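11S globulin (Wrightia tinctoria, PDB 5WXU) probably serves as a seed storage protein and, as a hexamer of two-cupin subunits, binds the plant hormone auxin (indole-3-acetic acid). Local coordinates at residues M102-V107 against D158-P163; H110-A115 against W169-A174; N351-S356 against V408-R413; Y357-S362 against G402-T407. All coordinates share one frame; numbering follows the deposited sequence.

Contact 1 of 4, residues M102-V107 against D158-P163; sequences MLIIVV and DVIALP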
loop_
_atom_site.group_PDB
_atom_site.type_symbol
_atom_site.label_atom_id
_atom_site.label_comp_id
_atom_site.label_asym_id
_atom_site.label_seq_id
_atom_site.Cartn_x
_atom_site.Cartn_y
_atom_site.Cartn_z
ATOM N N MET B 102 -13.596 -12.597 -14.462
ATOM C CA MET B 102 -13.707 -14.030 -14.700
ATOM C C MET B 102 -12.366 -14.678 -14.695
ATOM O O MET B 102 -11.378 -14.031 -14.999
ATOM C CB MET B 102 -14.387 -14.255 -16.051
ATOM C CG MET B 102 -13.516 -13.791 -17.194
ATOM S SD MET B 102 -14.479 -13.449 -18.662
ATOM C CE MET B 102 -13.549 -12.234 -19.451
ATOM N N LEU B 103 -12.302 -15.965 -14.370
ATOM C CA LEU B 103 -11.261 -16.833 -14.760
ATOM C C LEU B 103 -11.787 -17.787 -15.877
ATOM O O LEU B 103 -12.963 -18.282 -15.810
ATOM C CB LEU B 103 -10.816 -17.644 -13.601
ATOM C CG LEU B 103 -10.274 -16.890 -12.399
ATOM C CD1 LEU B 103 -9.580 -17.872 -11.516
ATOM C CD2 LEU B 103 -9.279 -15.816 -12.801
ATOM N N ILE B 104 -10.959 -17.966 -16.881
ATOM C CA ILE B 104 -11.244 -18.914 -18.003
ATOM C C ILE B 104 -10.289 -20.078 -17.898
ATOM O O ILE B 104 -9.084 -19.876 -17.864
ATOM C CB ILE B 104 -11.070 -18.209 -19.333
ATOM C CG1 ILE B 104 -12.036 -17.048 -19.447
ATOM C CG2 ILE B 104 -11.394 -19.199 -20.500
ATOM C CD1 ILE B 104 -11.865 -16.144 -20.624
ATOM N N ILE B 105 -10.794 -21.309 -17.802
ATOM C CA ILE B 105 -9.971 -22.521 -17.787
ATOM C C ILE B 105 -10.024 -23.120 -19.184
ATOM O O ILE B 105 -11.099 -23.361 -19.710
ATOM C CB ILE B 105 -10.497 -23.525 -16.781
ATOM C CG1 ILE B 105 -10.335 -22.962 -15.379
ATOM C CG2 ILE B 105 -9.743 -24.849 -16.898
ATOM C CD1 ILE B 105 -11.382 -23.538 -14.503
ATOM N N VAL B 106 -8.885 -23.270 -19.798
ATOM C CA VAL B 106 -8.815 -23.929 -21.104
ATOM C C VAL B 106 -8.772 -25.417 -20.842
ATOM O O VAL B 106 -7.710 -25.998 -20.527
ATOM C CB VAL B 106 -7.647 -23.459 -21.958
ATOM C CG1 VAL B 106 -7.772 -24.135 -23.358
ATOM C CG2 VAL B 106 -7.636 -21.922 -22.030
ATOM N N VAL B 107 -9.927 -26.051 -21.072
ATOM C CA VAL B 107 -10.169 -27.467 -20.730
ATOM C C VAL B 107 -9.599 -28.395 -21.798
ATOM O O VAL B 107 -9.079 -29.478 -21.494
ATOM C CB VAL B 107 -11.695 -27.701 -20.561
ATOM C CG1 VAL B 107 -12.000 -29.181 -20.407
ATOM C CG2 VAL B 107 -12.194 -27.022 -19.306
ATOM N N ASP B 158 -4.269 -23.682 -19.347
ATOM C CA ASP B 158 -4.263 -22.246 -19.068
ATOM C C ASP B 158 -5.440 -21.810 -18.237
ATOM O O ASP B 158 -6.563 -22.235 -18.430
ATOM C CB ASP B 158 -4.186 -21.418 -20.359
ATOM C CG ASP B 158 -2.832 -21.397 -20.990
ATOM O OD1 ASP B 158 -1.881 -21.857 -20.430
ATOM O OD2 ASP B 158 -2.666 -20.839 -22.106
ATOM N N VAL B 159 -5.168 -20.914 -17.279
ATOM C CA VAL B 159 -6.182 -20.261 -16.558
ATOM C C VAL B 159 -5.928 -18.822 -16.877
ATOM O O VAL B 159 -4.838 -18.304 -16.641
ATOM C CB VAL B 159 -6.100 -20.502 -15.059
ATOM C CG1 VAL B 159 -7.177 -19.725 -14.360
ATOM C CG2 VAL B 159 -6.282 -21.966 -14.738
ATOM N N ILE B 160 -6.956 -18.144 -17.368
ATOM C CA ILE B 160 -6.833 -16.774 -17.871
ATOM C C ILE B 160 -7.713 -15.885 -16.993
ATOM O O ILE B 160 -8.836 -16.236 -16.696
ATOM C CB ILE B 160 -7.393 -16.665 -19.323
ATOM C CG1 ILE B 160 -6.716 -17.649 -20.288
ATOM C CG2 ILE B 160 -7.307 -15.274 -19.912
ATOM C CD1 ILE B 160 -7.674 -18.256 -21.308
ATOM N N ALA B 161 -7.217 -14.725 -16.614
ATOM C CA ALA B 161 -7.888 -13.848 -15.716
ATOM C C ALA B 161 -8.189 -12.574 -16.382
ATOM O O ALA B 161 -7.240 -11.872 -16.831
ATOM C CB ALA B 161 -6.991 -13.577 -14.476
ATOM N N LEU B 162 -9.460 -12.180 -16.412
ATOM C CA LEU B 162 -9.832 -10.899 -17.060
ATOM C C LEU B 162 -10.729 -10.029 -16.212
ATOM O O LEU B 162 -11.694 -10.507 -15.627
ATOM C CB LEU B 162 -10.587 -11.206 -18.354
ATOM C CG LEU B 162 -9.769 -11.890 -19.470
ATOM C CD1 LEU B 162 -10.563 -12.314 -20.692
ATOM C CD2 LEU B 162 -8.653 -11.000 -19.917
ATOM N N PRO B 163 -10.470 -8.714 -16.151
ATOM C CA PRO B 163 -11.352 -7.818 -15.452
ATOM C C PRO B 163 -12.695 -7.631 -16.137
ATOM O O PRO B 163 -12.851 -7.770 -17.391
ATOM C CB PRO B 163 -10.577 -6.481 -15.440
ATOM C CG PRO B 163 -9.175 -6.887 -15.730
ATOM C CD PRO B 163 -9.268 -8.021 -16.636
#
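I160 pushes its CD1 into the dip between V106 and I104 on the facing strand, 3.7 Å from V106 CG2 and 3.9 Å from I104 CG2, which seats one methyl between two beta-branched neighbours. Further along the same face, I104 CD1 slants over to L162 CD1 at 4.0 Å. M102 runs beside L162, both pointing the same way; its CG is tucked between backbone N and carbonyl carbon (chi1 67°), and the extended chain beyond carries CE to within 3.2 Å of L162 CD1, tighter than ordinary van der Waals contact. The two strands are antiparallel neighbours in a sheet of the N-terminal cupin barrel, joined by five backbone hydrogen bonds such as I104 N to I160 O at 2.7 Å. On the other face the relief is shallower: A161 offers just a methyl, and L103 CD2 settles against its CB at 3.6 Å, while L103 CD1 meets V159 CG1 at 4.2 Å. L326, from helix 325-329 of the second cupin region, packs on both L103 and A161.

Contact 2 of 4, residues H110-A115 against W169-A174; sequences HGILGA and WAYNEA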
loop_
_atom_site.group_PDB
_atom_site.type_symbol
_atom_site.label_atom_id
_atom_site.label_comp_id
_atom_site.label_asym_id
_atom_site.label_seq_id
_atom_site.Cartn_x
_atom_site.Cartn_y
_atom_site.Cartn_z
ATOM N N HIS B 110 -6.369 -25.473 -28.202
ATOM C CA HIS B 110 -5.419 -24.348 -28.232
ATOM C C HIS B 110 -5.859 -23.333 -29.247
ATOM O O HIS B 110 -6.574 -23.611 -30.233
ATOM C CB HIS B 110 -3.958 -24.787 -28.431
ATOM C CG HIS B 110 -3.637 -25.242 -29.803
ATOM N ND1 HIS B 110 -3.733 -26.563 -30.198
ATOM C CD2 HIS B 110 -3.159 -24.560 -30.866
ATOM C CE1 HIS B 110 -3.386 -26.653 -31.478
ATOM N NE2 HIS B 110 -3.019 -25.456 -31.903
ATOM N N GLY B 111 -5.534 -22.076 -28.965
ATOM C CA GLY B 111 -5.988 -21.028 -29.837
ATOM C C GLY B 111 -5.417 -19.671 -29.510
ATOM O O GLY B 111 -4.384 -19.601 -28.937
ATOM N N ILE B 112 -6.141 -18.627 -29.856
ATOM C CA ILE B 112 -5.643 -17.234 -29.673
ATOM C C ILE B 112 -6.706 -16.508 -28.855
ATOM O O ILE B 112 -7.959 -16.722 -29.025
ATOM C CB ILE B 112 -5.589 -16.463 -31.013
ATOM C CG1 ILE B 112 -4.882 -17.262 -32.134
ATOM C CG2 ILE B 112 -4.961 -15.121 -30.820
ATOM C CD1 ILE B 112 -3.486 -17.578 -31.799
ATOM N N LEU B 113 -6.264 -15.712 -27.908
ATOM C CA LEU B 113 -7.218 -14.899 -27.134
ATOM C C LEU B 113 -6.773 -13.489 -27.260
ATOM O O LEU B 113 -5.602 -13.194 -27.097
ATOM C CB LEU B 113 -7.230 -15.346 -25.674
ATOM C CG LEU B 113 -8.076 -14.483 -24.756
ATOM C CD1 LEU B 113 -9.070 -15.260 -23.932
ATOM C CD2 LEU B 113 -7.187 -13.718 -23.834
ATOM N N GLY B 114 -7.711 -12.604 -27.509
ATOM C CA GLY B 114 -7.433 -11.173 -27.484
ATOM C C GLY B 114 -8.060 -10.560 -26.267
ATOM O O GLY B 114 -9.135 -10.993 -25.796
ATOM N N ALA B 115 -7.377 -9.538 -25.726
ATOM C CA ALA B 115 -7.902 -8.784 -24.614
ATOM C C ALA B 115 -7.465 -7.347 -24.840
ATOM O O ALA B 115 -6.290 -7.099 -25.153
ATOM C CB ALA B 115 -7.330 -9.335 -23.331
ATOM N N TRP B 169 -11.850 -11.797 -26.879
ATOM C CA TRP B 169 -12.314 -12.635 -27.993
ATOM C C TRP B 169 -11.422 -13.801 -28.084
ATOM O O TRP B 169 -10.347 -13.809 -27.513
ATOM C CB TRP B 169 -12.343 -11.872 -29.333
ATOM C CG TRP B 169 -11.030 -11.281 -29.784
ATOM C CD1 TRP B 169 -10.551 -9.996 -29.500
ATOM C CD2 TRP B 169 -9.986 -11.893 -30.548
ATOM N NE1 TRP B 169 -9.306 -9.797 -30.009
ATOM C CE2 TRP B 169 -8.926 -10.932 -30.680
ATOM C CE3 TRP B 169 -9.817 -13.162 -31.144
ATOM C CZ2 TRP B 169 -7.741 -11.203 -31.309
ATOM C CZ3 TRP B 169 -8.670 -13.374 -31.829
ATOM C CH2 TRP B 169 -7.664 -12.440 -31.952
ATOM N N ALA B 170 -11.893 -14.856 -28.772
ATOM C CA ALA B 170 -11.094 -16.078 -28.823
ATOM C C ALA B 170 -11.293 -16.737 -30.228
ATOM O O ALA B 170 -12.320 -16.602 -30.835
ATOM C CB ALA B 170 -11.473 -17.033 -27.729
ATOM N N TYR B 171 -10.245 -17.373 -30.688
ATOM C CA TYR B 171 -10.229 -18.051 -31.999
ATOM C C TYR B 171 -9.519 -19.406 -31.818
ATOM O O TYR B 171 -8.444 -19.488 -31.228
ATOM C CB TYR B 171 -9.500 -17.206 -33.010
ATOM C CG TYR B 171 -9.341 -17.905 -34.344
ATOM C CD1 TYR B 171 -10.425 -18.120 -35.133
ATOM C CD2 TYR B 171 -8.109 -18.393 -34.755
ATOM C CE1 TYR B 171 -10.297 -18.802 -36.358
ATOM C CE2 TYR B 171 -7.966 -19.057 -35.971
ATOM C CZ TYR B 171 -9.059 -19.251 -36.757
ATOM O OH TYR B 171 -8.890 -19.933 -37.956
ATOM N N ASN B 172 -10.169 -20.446 -32.336
ATOM C CA ASN B 172 -9.649 -21.819 -32.295
ATOM C C ASN B 172 -8.854 -22.104 -33.566
ATOM O O ASN B 172 -9.450 -22.227 -34.644
ATOM C CB ASN B 172 -10.806 -22.825 -32.202
ATOM C CG ASN B 172 -10.294 -24.235 -32.081
ATOM O OD1 ASN B 172 -9.105 -24.446 -31.829
ATOM N ND2 ASN B 172 -11.199 -25.198 -32.200
ATOM N N GLU B 173 -7.555 -22.268 -33.421
ATOM C CA GLU B 173 -6.728 -22.630 -34.545
ATOM C C GLU B 173 -6.462 -24.136 -34.664
ATOM O O GLU B 173 -5.826 -24.546 -35.613
ATOM C CB GLU B 173 -5.411 -21.827 -34.508
ATOM C CG GLU B 173 -4.480 -22.185 -33.370
ATOM C CD GLU B 173 -3.294 -21.218 -33.295
ATOM O OE1 GLU B 173 -3.086 -20.439 -34.271
ATOM O OE2 GLU B 173 -2.589 -21.239 -32.267
ATOM N N ALA B 174 -6.935 -24.922 -33.719
ATOM C CA ALA B 174 -6.661 -26.362 -33.684
ATOM C C ALA B 174 -7.752 -27.105 -34.455
ATOM O O ALA B 174 -8.800 -26.546 -34.753
ATOM C CB ALA B 174 -6.665 -26.826 -32.264
HETATM O O HOH W 1 -8.571 -26.168 -29.935
HETATM O O HOH W 2 -2.051 -21.190 -29.387
#
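W169 lays its indole across the backbone of G114, a fit between a large flat group and a residue without a side chain. From CB, the first torsion sets CG between the backbone N and the carbonyl carbon (chi1 58°), bringing the ring back over the facing strand. W169 CD1 lies 3.9 Å from G114 CA, W169 NE1 closes to 3.4 Å of the same atom, and W169 CE2 follows at 3.5 Å, so that the CA makes a CH-pi contact over the face of the five-membered ring. Farther out, W169 CH2 at the rim of the benzo ring touches I112 CG2 at 4.0 Å. An alanine here would remove the indole and is likely to leave a gap above G114 and beside I112. Backbone hydrogen bonds pair G114 with W169 and I112 with Y171. At the other end, A174 CB sits over one face of the H110 ring, 3.4 Å from H110 CE1, and E173 OE2 comes to the edge of that ring while E173 OE1 is held in a salt bridge by R269. N172 OD1 accepts from A174 N at 2.9 Å, forming an Asx turn. Strand 168-172 runs between strands 110-115 and 91-98, and strand 110-115 is paired on its other side with strand 146-155; V151 of that strand packs on the indole, as does P430 of a neighbouring subunit.

Contact 3 of 4, residues N351-S356 against V408-R413; sequences NAHSIS and VKTNDR. With PO4 (phosphate ion), chain O.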
loop_
_atom_site.group_PDB
_atom_site.type_symbol
_atom_site.label_atom_id
_atom_site.label_comp_id
_atom_site.label_asym_id
_atom_site.label_seq_id
_atom_site.Cartn_x
_atom_site.Cartn_y
_atom_site.Cartn_z
ATOM N N ASN B 351 -11.476 -18.427 3.683
ATOM C CA ASN B 351 -11.711 -17.070 3.212
ATOM C C ASN B 351 -12.315 -16.976 1.829
ATOM O O ASN B 351 -12.044 -16.011 1.120
ATOM C CB ASN B 351 -10.373 -16.285 3.269
ATOM C CG ASN B 351 -9.271 -16.874 2.410
ATOM O OD1 ASN B 351 -9.455 -17.911 1.780
ATOM N ND2 ASN B 351 -8.124 -16.188 2.328
ATOM N N ALA B 352 -13.066 -17.999 1.408
ATOM C CA ALA B 352 -13.472 -18.103 0.027
ATOM C C ALA B 352 -14.486 -19.190 -0.154
ATOM O O ALA B 352 -14.479 -20.142 0.597
ATOM C CB ALA B 352 -12.290 -18.327 -0.911
ATOM N N HIS B 353 -15.299 -19.043 -1.187
ATOM C CA HIS B 353 -16.034 -20.179 -1.787
ATOM C C HIS B 353 -15.188 -20.875 -2.832
ATOM O O HIS B 353 -14.294 -20.266 -3.482
ATOM C CB HIS B 353 -17.297 -19.750 -2.425
ATOM C CG HIS B 353 -18.143 -18.923 -1.575
ATOM N ND1 HIS B 353 -18.523 -19.305 -0.311
ATOM C CD2 HIS B 353 -18.692 -17.710 -1.808
ATOM C CE1 HIS B 353 -19.299 -18.365 0.188
ATOM N NE2 HIS B 353 -19.397 -17.374 -0.692
ATOM N N SER B 354 -15.416 -22.195 -3.004
ATOM C CA SER B 354 -14.705 -22.929 -4.054
ATOM C C SER B 354 -15.701 -23.423 -5.085
ATOM O O SER B 354 -16.780 -23.920 -4.752
ATOM C CB SER B 354 -13.813 -24.086 -3.530
ATOM O OG SER B 354 -14.589 -25.056 -2.863
ATOM N N ILE B 355 -15.335 -23.219 -6.338
ATOM C CA ILE B 355 -16.122 -23.686 -7.479
ATOM C C ILE B 355 -15.201 -24.629 -8.282
ATOM O O ILE B 355 -14.216 -24.196 -8.932
ATOM C CB ILE B 355 -16.555 -22.506 -8.358
ATOM C CG1 ILE B 355 -17.319 -21.476 -7.558
ATOM C CG2 ILE B 355 -17.340 -22.978 -9.563
ATOM C CD1 ILE B 355 -16.488 -20.366 -6.947
ATOM N N SER B 356 -15.531 -25.932 -8.263
ATOM C CA SER B 356 -14.687 -26.987 -8.898
ATOM C C SER B 356 -15.309 -27.569 -10.148
ATOM O O SER B 356 -16.506 -27.706 -10.210
ATOM C CB SER B 356 -14.433 -28.116 -7.962
ATOM O OG SER B 356 -13.693 -27.709 -6.802
ATOM N N VAL B 408 -11.832 -22.706 -8.855
ATOM C CA VAL B 408 -11.770 -21.212 -8.779
ATOM C C VAL B 408 -12.198 -20.882 -7.398
ATOM O O VAL B 408 -13.218 -21.391 -6.896
ATOM C CB VAL B 408 -12.723 -20.592 -9.799
ATOM C CG1 VAL B 408 -12.831 -19.058 -9.561
ATOM C CG2 VAL B 408 -12.184 -20.909 -11.163
ATOM N N LYS B 409 -11.484 -19.933 -6.737
ATOM C CA LYS B 409 -11.866 -19.564 -5.363
ATOM C C LYS B 409 -12.050 -18.075 -5.295
ATOM O O LYS B 409 -11.341 -17.324 -5.994
ATOM C CB LYS B 409 -10.849 -20.021 -4.327
ATOM C CG LYS B 409 -10.749 -21.532 -4.199
ATOM C CD LYS B 409 -9.838 -21.962 -3.086
ATOM C CE LYS B 409 -9.676 -23.477 -3.187
ATOM N NZ LYS B 409 -9.173 -24.010 -1.885
ATOM N N THR B 410 -13.024 -17.642 -4.491
ATOM C CA THR B 410 -13.477 -16.226 -4.490
ATOM C C THR B 410 -12.667 -15.338 -3.510
ATOM O O THR B 410 -13.223 -14.474 -2.794
ATOM C CB THR B 410 -14.958 -16.089 -4.172
ATOM O OG1 THR B 410 -15.257 -16.698 -2.903
ATOM C CG2 THR B 410 -15.828 -16.728 -5.161
ATOM N N ASN B 411 -11.375 -15.509 -3.571
ATOM C CA ASN B 411 -10.531 -14.546 -2.902
ATOM C C ASN B 411 -9.128 -14.658 -3.506
ATOM O O ASN B 411 -8.668 -15.667 -3.997
ATOM C CB ASN B 411 -10.561 -14.749 -1.364
ATOM C CG ASN B 411 -10.605 -13.410 -0.584
ATOM O OD1 ASN B 411 -10.412 -12.301 -1.171
ATOM N ND2 ASN B 411 -10.889 -13.500 0.727
ATOM N N ASP B 412 -8.434 -13.560 -3.470
ATOM C CA ASP B 412 -7.080 -13.839 -3.838
ATOM C C ASP B 412 -6.497 -14.335 -2.484
ATOM O O ASP B 412 -7.094 -14.240 -1.321
ATOM C CB ASP B 412 -6.296 -12.808 -4.674
ATOM C CG ASP B 412 -5.918 -11.646 -3.898
ATOM O OD1 ASP B 412 -6.882 -11.157 -3.277
ATOM O OD2 ASP B 412 -4.706 -11.269 -3.902
ATOM N N ARG B 413 -5.461 -15.028 -2.711
ATOM C CA ARG B 413 -4.787 -15.748 -1.660
ATOM C C ARG B 413 -5.716 -16.601 -0.821
ATOM O O ARG B 413 -5.630 -16.635 0.411
ATOM C CB ARG B 413 -3.924 -14.810 -0.796
ATOM C CG ARG B 413 -2.863 -14.090 -1.673
ATOM C CD ARG B 413 -2.089 -13.067 -0.877
ATOM N NE ARG B 413 -1.416 -12.184 -1.789
ATOM C CZ ARG B 413 -0.724 -11.117 -1.422
ATOM N NH1 ARG B 413 -0.564 -10.837 -0.135
ATOM N NH2 ARG B 413 -0.169 -10.360 -2.362
HETATM P P PO4 O . -0.777 -14.703 2.781
HETATM O O1 PO4 O . -0.537 -13.444 1.971
HETATM O O2 PO4 O . -1.510 -15.787 2.064
HETATM O O3 PO4 O . 0.674 -15.103 3.075
HETATM O O4 PO4 O . -1.543 -14.263 4.025
#
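N351 and N411 meet at about a right angle, their amide planes turned 58° apart. N411 ND2 gives a hydrogen bond to the backbone O of N351 at 2.8 Å, arriving in the plane of that carbonyl. In return N351 ND2 bonds R413 O at 3.2 Å, fairly straight and with the acceptor in the amide plane of N351, though the donor stands 41° out of the carbonyl plane of R413. Because OD1 of N351 is held by the backbone N of K415, the amide is fixed at both ends. A leucine in its place would probably leave R413 O and K415 N without the amide that ties them together. T410 crosses H353 obliquely; its OG1 sits between backbone N and carbonyl carbon (chi1 57°), where it accepts from H353 N at 2.9 Å. That leaves T410 CG2 4.1 Å from I355 CD1, the two side chains crossing at about a right angle. Regular pairing begins at S354 opposite K409, and I355 and V408 exchange two backbone bonds. R413 NE bonds S320 OG; its NH1 makes a weak bond to O1 of a phosphate, probably from the crystallisation liquor, which also meets Y321, K415 and, on a neighbouring subunit, T289. Side-chain amides and a hydroxyl thus take over where the cupin strands end, and T410 OG1 and H353 NE2 carry the network on to Q192 of another subunit.

Contact 4 of 4, residues Y357-S362 against G402-T407; sequences YVTRGS and GLELYT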
loop_
_atom_site.group_PDB
_atom_site.type_symbol
_atom_site.label_atom_id
_atom_site.label_comp_id
_atom_site.label_asym_id
_atom_site.label_seq_id
_atom_site.Cartn_x
_atom_site.Cartn_y
_atom_site.Cartn_z
ATOM N N TYR B 357 -14.469 -27.804 -11.151
ATOM C CA TYR B 357 -14.907 -28.471 -12.388
ATOM C C TYR B 357 -14.084 -29.708 -12.571
ATOM O O TYR B 357 -12.892 -29.647 -12.528
ATOM C CB TYR B 357 -14.655 -27.535 -13.539
ATOM C CG TYR B 357 -15.144 -28.078 -14.848
ATOM C CD1 TYR B 357 -16.511 -28.189 -15.089
ATOM C CD2 TYR B 357 -14.266 -28.489 -15.814
ATOM C CE1 TYR B 357 -16.966 -28.773 -16.268
ATOM C CE2 TYR B 357 -14.708 -28.982 -17.028
ATOM C CZ TYR B 357 -16.081 -29.110 -17.245
ATOM O OH TYR B 357 -16.522 -29.688 -18.444
ATOM N N VAL B 358 -14.717 -30.853 -12.801
ATOM C CA VAL B 358 -13.998 -32.098 -12.961
ATOM C C VAL B 358 -13.648 -32.307 -14.434
ATOM O O VAL B 358 -14.543 -32.464 -15.277
ATOM C CB VAL B 358 -14.855 -33.265 -12.482
ATOM C CG1 VAL B 358 -14.046 -34.561 -12.491
ATOM C CG2 VAL B 358 -15.393 -33.057 -11.105
ATOM N N THR B 359 -12.380 -32.275 -14.751
ATOM C CA THR B 359 -11.928 -32.411 -16.101
ATOM C C THR B 359 -11.634 -33.826 -16.488
ATOM O O THR B 359 -11.663 -34.109 -17.705
ATOM C CB THR B 359 -10.710 -31.557 -16.395
ATOM O OG1 THR B 359 -9.783 -31.679 -15.317
ATOM C CG2 THR B 359 -11.177 -30.104 -16.493
ATOM N N ARG B 360 -11.352 -34.683 -15.513
ATOM C CA ARG B 360 -10.919 -36.073 -15.801
ATOM C C ARG B 360 -11.297 -36.927 -14.666
ATOM O O ARG B 360 -11.135 -36.567 -13.483
ATOM C CB ARG B 360 -9.419 -36.219 -16.000
ATOM C CG ARG B 360 -8.827 -35.563 -17.206
ATOM C CD ARG B 360 -7.415 -36.069 -17.530
ATOM N NE ARG B 360 -6.388 -35.027 -17.338
ATOM C CZ ARG B 360 -5.067 -35.241 -17.180
ATOM N NH1 ARG B 360 -4.554 -36.485 -17.195
ATOM N NH2 ARG B 360 -4.244 -34.189 -17.000
ATOM N N GLY B 361 -11.750 -38.138 -14.947
ATOM C CA GLY B 361 -11.877 -39.055 -13.831
ATOM C C GLY B 361 -13.123 -38.952 -13.018
ATOM O O GLY B 361 -14.142 -38.417 -13.469
ATOM N N SER B 362 -13.048 -39.392 -11.772
ATOM C CA SER B 362 -14.184 -39.449 -10.900
ATOM C C SER B 362 -13.706 -39.642 -9.479
ATOM O O SER B 362 -12.549 -39.928 -9.235
ATOM C CB SER B 362 -15.144 -40.608 -11.273
ATOM O OG SER B 362 -14.460 -41.839 -11.102
ATOM N N GLY B 402 -8.536 -42.190 -11.183
ATOM C CA GLY B 402 -7.890 -40.919 -10.823
ATOM C C GLY B 402 -8.958 -39.870 -10.867
ATOM O O GLY B 402 -10.132 -40.148 -11.140
ATOM N N LEU B 403 -8.557 -38.624 -10.642
ATOM C CA LEU B 403 -9.478 -37.521 -10.556
ATOM C C LEU B 403 -8.654 -36.251 -10.826
ATOM O O LEU B 403 -7.623 -36.064 -10.224
ATOM C CB LEU B 403 -10.190 -37.430 -9.178
ATOM C CG LEU B 403 -11.062 -36.149 -9.015
ATOM C CD1 LEU B 403 -12.228 -36.215 -9.994
ATOM C CD2 LEU B 403 -11.560 -36.112 -7.618
ATOM N N GLU B 404 -9.070 -35.458 -11.789
ATOM C CA GLU B 404 -8.465 -34.149 -12.069
ATOM C C GLU B 404 -9.579 -33.103 -11.931
ATOM O O GLU B 404 -10.682 -33.241 -12.475
ATOM C CB GLU B 404 -7.854 -34.024 -13.448
ATOM C CG GLU B 404 -7.100 -32.665 -13.616
ATOM C CD GLU B 404 -6.621 -32.497 -15.019
ATOM O OE1 GLU B 404 -7.434 -32.686 -15.924
ATOM O OE2 GLU B 404 -5.406 -32.325 -15.258
ATOM N N LEU B 405 -9.280 -32.034 -11.187
ATOM C CA LEU B 405 -10.199 -30.930 -10.967
ATOM C C LEU B 405 -9.423 -29.616 -11.183
ATOM O O LEU B 405 -8.242 -29.515 -10.841
ATOM C CB LEU B 405 -10.587 -30.900 -9.452
ATOM C CG LEU B 405 -11.123 -32.030 -8.628
ATOM C CD1 LEU B 405 -11.370 -31.573 -7.209
ATOM C CD2 LEU B 405 -12.454 -32.516 -9.226
ATOM N N TYR B 406 -10.125 -28.615 -11.666
ATOM C CA TYR B 406 -9.734 -27.193 -11.604
ATOM C C TYR B 406 -10.746 -26.466 -10.706
ATOM O O TYR B 406 -11.963 -26.650 -10.846
ATOM C CB TYR B 406 -9.707 -26.526 -12.937
ATOM C CG TYR B 406 -8.630 -26.992 -13.885
ATOM C CD1 TYR B 406 -8.739 -28.227 -14.611
ATOM C CD2 TYR B 406 -7.488 -26.224 -14.112
ATOM C CE1 TYR B 406 -7.751 -28.620 -15.460
ATOM C CE2 TYR B 406 -6.510 -26.636 -14.998
ATOM C CZ TYR B 406 -6.652 -27.820 -15.676
ATOM O OH TYR B 406 -5.710 -28.246 -16.560
ATOM N N THR B 407 -10.236 -25.638 -9.801
ATOM C CA THR B 407 -11.049 -24.930 -8.818
ATOM C C THR B 407 -10.764 -23.474 -8.874
ATOM O O THR B 407 -9.622 -23.084 -9.053
ATOM C CB THR B 407 -10.794 -25.470 -7.431
ATOM O OG1 THR B 407 -11.110 -26.882 -7.439
ATOM C CG2 THR B 407 -11.610 -24.859 -6.449
HETATM O O HOH W 3 -11.680 -42.385 -11.064
#
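T359 and R360 both face E404, and the extra residue makes a classic beta bulge. In the backbone, T359 N bonds E404 O at 3.0 Å while R360 N makes a weak bond to the same oxygen; E404 N returns a bond to R360 O, and Y357 pairs with Y406. The charged and polar side chains converge on one carboxylate. T359 OG1 donates to E404 OE1 at 2.6 Å, approaching on the anti side and 30° out of the carboxylate plane. R360 adds a salt bridge, with NH2 2.8 Å from E404 OE2 and NE 2.9 Å from OE1; a bend in its chain turns the guanidinium almost perpendicular to the carboxylate (89°), and both of its hydrogen bonds are weak, being bent. R335 also pairs with OE2, so a negative charge is gripped by two arginines and probably kept ionised. Among the apolar contacts, V358 splits its branches, CG1 meeting L403 CD1 and CG2 meeting L405 CD2, each at 3.5 Å. On the other face T359 CG2 touches Y406 CD1 at 3.6 Å. A water bridges S362 OG and G402 O. Strand 402-409 lies between strands 332-338 and 354-359 in one sheet of the C-terminal cupin barrel, whereas the chain turns a corner at R360 and enters strand 361-368 of the other; V107 of strand 102-108 packs on Y357 and T359.

In the fold
The four contacts fall into two pairs, one in each cupin region. Contacts 1 and 2, with centres about 12 Å apart, alternate along the chain: 102-107 and 110-115 come first, 158-163 and 169-174 later, in different sheets of the N-terminal cupin that touch through L162 and A115. Contacts 3 and 4, about 17 Å apart between centres, share strands 354-359 and 402-409, contact 4 falling within the span of chain that contact 3 brackets. The two cupins meet where I105 packs on Y406 and L103 on V408, joining contact 1 to contacts 4 and 3. Contact 1 thus lies where the two cupin regions pack together, whereas contact 2 stays wholly within the N-terminal one.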